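Local coordinates for interferon-inducible protein AIM2 (Mus musculus, PDB 4JBM), which senses double-stranded DNA in the cytosol through its HIN domain and triggers assembly of the AIM2 inflammasome, leading to pyroptosis, at residues V91-A94 with R95-P98. Numbering follows the deposited sequence.
With nucleotides of chain D; nucleotides of chain C.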
loop_
_atom_site.group_PDB
_atom_site.type_symbol
_atom_site.label_atom_id
_atom_site.label_comp_id
_atom_site.label_asym_id
_atom_site.label_seq_id
_atom_site.Cartn_x
_atom_site.Cartn_y
_atom_site.Cartn_z
ATOM N N VAL A 91 -9.292 12.324 3.223
ATOM C CA VAL A 91 -9.664 10.920 3.429
ATOM C C VAL A 91 -9.914 10.205 2.107
ATOM O O VAL A 91 -9.366 9.118 1.843
ATOM C CB VAL A 91 -10.938 10.797 4.278
ATOM C CG1 VAL A 91 -11.321 9.328 4.457
ATOM C CG2 VAL A 91 -10.736 11.466 5.611
ATOM N N LYS A 92 -10.728 10.839 1.267
ATOM C CA LYS A 92 -11.068 10.285 -0.038
ATOM C C LYS A 92 -9.817 10.028 -0.877
ATOM O O LYS A 92 -9.713 8.992 -1.531
ATOM C CB LYS A 92 -12.041 11.199 -0.806
ATOM C CG LYS A 92 -13.509 10.851 -0.682
ATOM C CD LYS A 92 -14.364 11.825 -1.493
ATOM C CE LYS A 92 -14.473 11.487 -2.983
ATOM N NZ LYS A 92 -15.297 10.252 -3.247
ATOM N N ARG A 93 -8.869 10.963 -0.881
ATOM C CA ARG A 93 -7.665 10.743 -1.689
ATOM C C ARG A 93 -6.754 9.689 -1.067
ATOM O O ARG A 93 -6.127 8.910 -1.779
ATOM C CB ARG A 93 -6.916 12.055 -1.961
ATOM C CG ARG A 93 -7.479 12.769 -3.207
ATOM C CD ARG A 93 -6.760 14.049 -3.631
ATOM N NE ARG A 93 -6.870 15.138 -2.669
ATOM C CZ ARG A 93 -5.921 15.463 -1.799
ATOM N NH1 ARG A 93 -4.773 14.802 -1.791
ATOM N NH2 ARG A 93 -6.107 16.472 -0.957
ATOM N N ALA A 94 -6.730 9.646 0.264
ATOM C CA ALA A 94 -5.897 8.701 0.992
ATOM C C ALA A 94 -6.308 7.291 0.666
ATOM O O ALA A 94 -5.468 6.375 0.622
ATOM C CB ALA A 94 -6.010 8.931 2.480
ATOM N N ARG A 95 -7.610 7.119 0.464
ATOM C CA ARG A 95 -8.167 5.794 0.233
ATOM C C ARG A 95 -8.284 5.399 -1.232
ATOM O O ARG A 95 -8.477 4.223 -1.542
ATOM C CB ARG A 95 -9.543 5.678 0.899
ATOM C CG ARG A 95 -9.537 5.829 2.422
ATOM C CD ARG A 95 -8.832 4.660 3.100
ATOM N NE ARG A 95 -9.528 3.380 2.919
ATOM C CZ ARG A 95 -10.506 2.935 3.710
ATOM N NH1 ARG A 95 -10.927 3.665 4.736
ATOM N NH2 ARG A 95 -11.069 1.758 3.478
ATOM N N GLU A 96 -8.163 6.358 -2.146
ATOM C CA GLU A 96 -8.466 6.032 -3.536
ATOM C C GLU A 96 -7.257 5.436 -4.271
ATOM O O GLU A 96 -6.101 5.668 -3.906
ATOM C CB GLU A 96 -9.040 7.249 -4.272
ATOM C CG GLU A 96 -8.034 8.330 -4.626
ATOM C CD GLU A 96 -8.710 9.550 -5.218
ATOM O OE1 GLU A 96 -9.960 9.589 -5.216
ATOM O OE2 GLU A 96 -8.000 10.473 -5.673
ATOM N N THR A 97 -7.556 4.604 -5.261
ATOM C CA THR A 97 -6.557 3.969 -6.106
ATOM C C THR A 97 -6.093 4.953 -7.177
ATOM O O THR A 97 -6.898 5.417 -7.985
ATOM C CB THR A 97 -7.144 2.741 -6.800
ATOM O OG1 THR A 97 -7.554 1.778 -5.812
ATOM C CG2 THR A 97 -6.118 2.124 -7.762
ATOM N N PRO A 98 -4.792 5.271 -7.193
ATOM C CA PRO A 98 -4.271 6.265 -8.138
ATOM C C PRO A 98 -4.460 5.808 -9.590
ATOM O O PRO A 98 -4.456 4.606 -9.854
ATOM C CB PRO A 98 -2.775 6.323 -7.789
ATOM C CG PRO A 98 -2.675 5.799 -6.369
ATOM C CD PRO A 98 -3.742 4.746 -6.298
ATOM P P DG D 2 -10.976 2.824 -5.803
ATOM O OP1 DG D 2 -10.225 1.632 -6.263
ATOM O OP2 DG D 2 -10.331 4.163 -5.735
ATOM O "O5'" DG D 2 -12.243 2.973 -6.760
ATOM C "C5'" DG D 2 -13.089 1.856 -6.945
ATOM C "C4'" DG D 2 -14.108 2.161 -8.022
ATOM O "O4'" DG D 2 -15.121 3.034 -7.477
ATOM C "C3'" DG D 2 -13.575 2.856 -9.263
ATOM O "O3'" DG D 2 -14.268 2.292 -10.370
ATOM C "C2'" DG D 2 -13.865 4.338 -9.022
ATOM C "C1'" DG D 2 -15.144 4.256 -8.193
ATOM N N9 DG D 2 -15.344 5.307 -7.192
ATOM C C8 DG D 2 -14.483 5.741 -6.214
ATOM N N7 DG D 2 -14.978 6.693 -5.466
ATOM C C5 DG D 2 -16.264 6.901 -5.983
ATOM C C6 DG D 2 -17.289 7.819 -5.601
ATOM O O6 DG D 2 -17.260 8.647 -4.688
ATOM N N1 DG D 2 -18.440 7.709 -6.384
ATOM C C2 DG D 2 -18.545 6.835 -7.432
ATOM N N2 DG D 2 -19.713 6.896 -8.060
ATOM N N3 DG D 2 -17.608 5.968 -7.815
ATOM C C4 DG D 2 -16.492 6.060 -7.047
ATOM P P DG C 8 -8.527 19.165 -2.377
ATOM O OP1 DG C 8 -8.211 20.071 -1.245
ATOM O OP2 DG C 8 -8.200 17.719 -2.311
ATOM O "O5'" DG C 8 -10.082 19.298 -2.722
ATOM C "C5'" DG C 8 -10.572 20.613 -3.059
ATOM C "C4'" DG C 8 -12.024 20.492 -3.459
ATOM O "O4'" DG C 8 -12.166 19.937 -4.786
ATOM C "C3'" DG C 8 -12.822 19.603 -2.509
ATOM O "O3'" DG C 8 -13.987 20.284 -2.110
ATOM C "C2'" DG C 8 -13.129 18.346 -3.315
ATOM C "C1'" DG C 8 -13.109 18.884 -4.741
ATOM N N9 DG C 8 -12.696 17.879 -5.705
ATOM C C8 DG C 8 -11.617 17.028 -5.637
ATOM N N7 DG C 8 -11.511 16.215 -6.655
ATOM C C5 DG C 8 -12.602 16.538 -7.448
ATOM C C6 DG C 8 -13.004 15.989 -8.680
ATOM O O6 DG C 8 -12.454 15.095 -9.352
ATOM N N1 DG C 8 -14.165 16.612 -9.129
ATOM C C2 DG C 8 -14.827 17.630 -8.479
ATOM N N2 DG C 8 -15.920 18.099 -9.094
ATOM N N3 DG C 8 -14.458 18.149 -7.315
ATOM C C4 DG C 8 -13.339 17.557 -6.869
ATOM O "O5'" DG D 1 -12.534 2.395 0.282
ATOM C "C5'" DG D 1 -11.856 3.135 -0.724
ATOM C "C4'" DG D 1 -12.211 2.601 -2.094
ATOM O "O4'" DG D 1 -13.637 2.741 -2.313
ATOM C "C3'" DG D 1 -11.565 3.300 -3.273
ATOM O "O3'" DG D 1 -11.613 2.426 -4.377
ATOM C "C2'" DG D 1 -12.516 4.476 -3.455
ATOM C "C1'" DG D 1 -13.869 3.796 -3.248
ATOM N N9 DG D 1 -14.910 4.699 -2.726
ATOM C C8 DG D 1 -14.810 5.610 -1.701
ATOM N N7 DG D 1 -15.914 6.276 -1.460
ATOM C C5 DG D 1 -16.805 5.793 -2.402
ATOM C C6 DG D 1 -18.157 6.132 -2.651
ATOM O O6 DG D 1 -18.845 6.947 -2.048
ATOM N N1 DG D 1 -18.716 5.419 -3.710
ATOM C C2 DG D 1 -18.020 4.469 -4.418
ATOM N N2 DG D 1 -18.693 3.860 -5.399
ATOM N N3 DG D 1 -16.752 4.142 -4.193
ATOM C C4 DG D 1 -16.204 4.828 -3.178
#
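Val91 and Arg95 are joined by the last backbone turn of helix 88-95, in the segment linking the two OB-type beta barrels of the HIN domain. Arg95 N donates to Val91 O at 3.0 Å, an i to i+4 helical bond. One residue on, Glu96 N makes a weak i to i+3 bond to Arg93 O at 3.3 Å, just where Glu96 leaves helical geometry.

Side-chain methylenes lie against backbone carbonyl oxygens of this last turn. Those of Arg95 fold back over it, CG resting 3.3 Å from Val91 O, while bends at chi2 and chi3 carry the guanidinium away toward the 5' end of chain D. The small methyl of Ala94 suits the buried side of the helix, where it meets Leu9 and Phe37 of the first barrel. Glu96 runs beside Arg93, pointing the same way: with CG set between the backbone N and the carbonyl carbon (chi1 74°), its carboxylate returns along the helix and OE2 lies 3.4 Å from Arg93 CG. The two charged ends do not pair.

Arg93, Lys92 and Thr97 turn their polar groups to the DNA, as expected of a domain that binds DNA electrostatically. Arg93 turns the edge of its guanidinium to the phosphate of DG8 of chain C, and NE and NH2 both donate to OP2, a fork that fixes the group's rotation. Lys92 is long enough to reach the bases: NZ hydrogen-bonds O6 of a guanine base and lies 2.9 Å from O6 of DG2 of chain D. Thr97 clasps the phosphate of that same DG2: its hydroxyl, which also bonds to Leu115 N of the second barrel, donates to OP1, and its backbone N points almost straight at OP2, 2.8 Å away with an N-H...O angle of 176°.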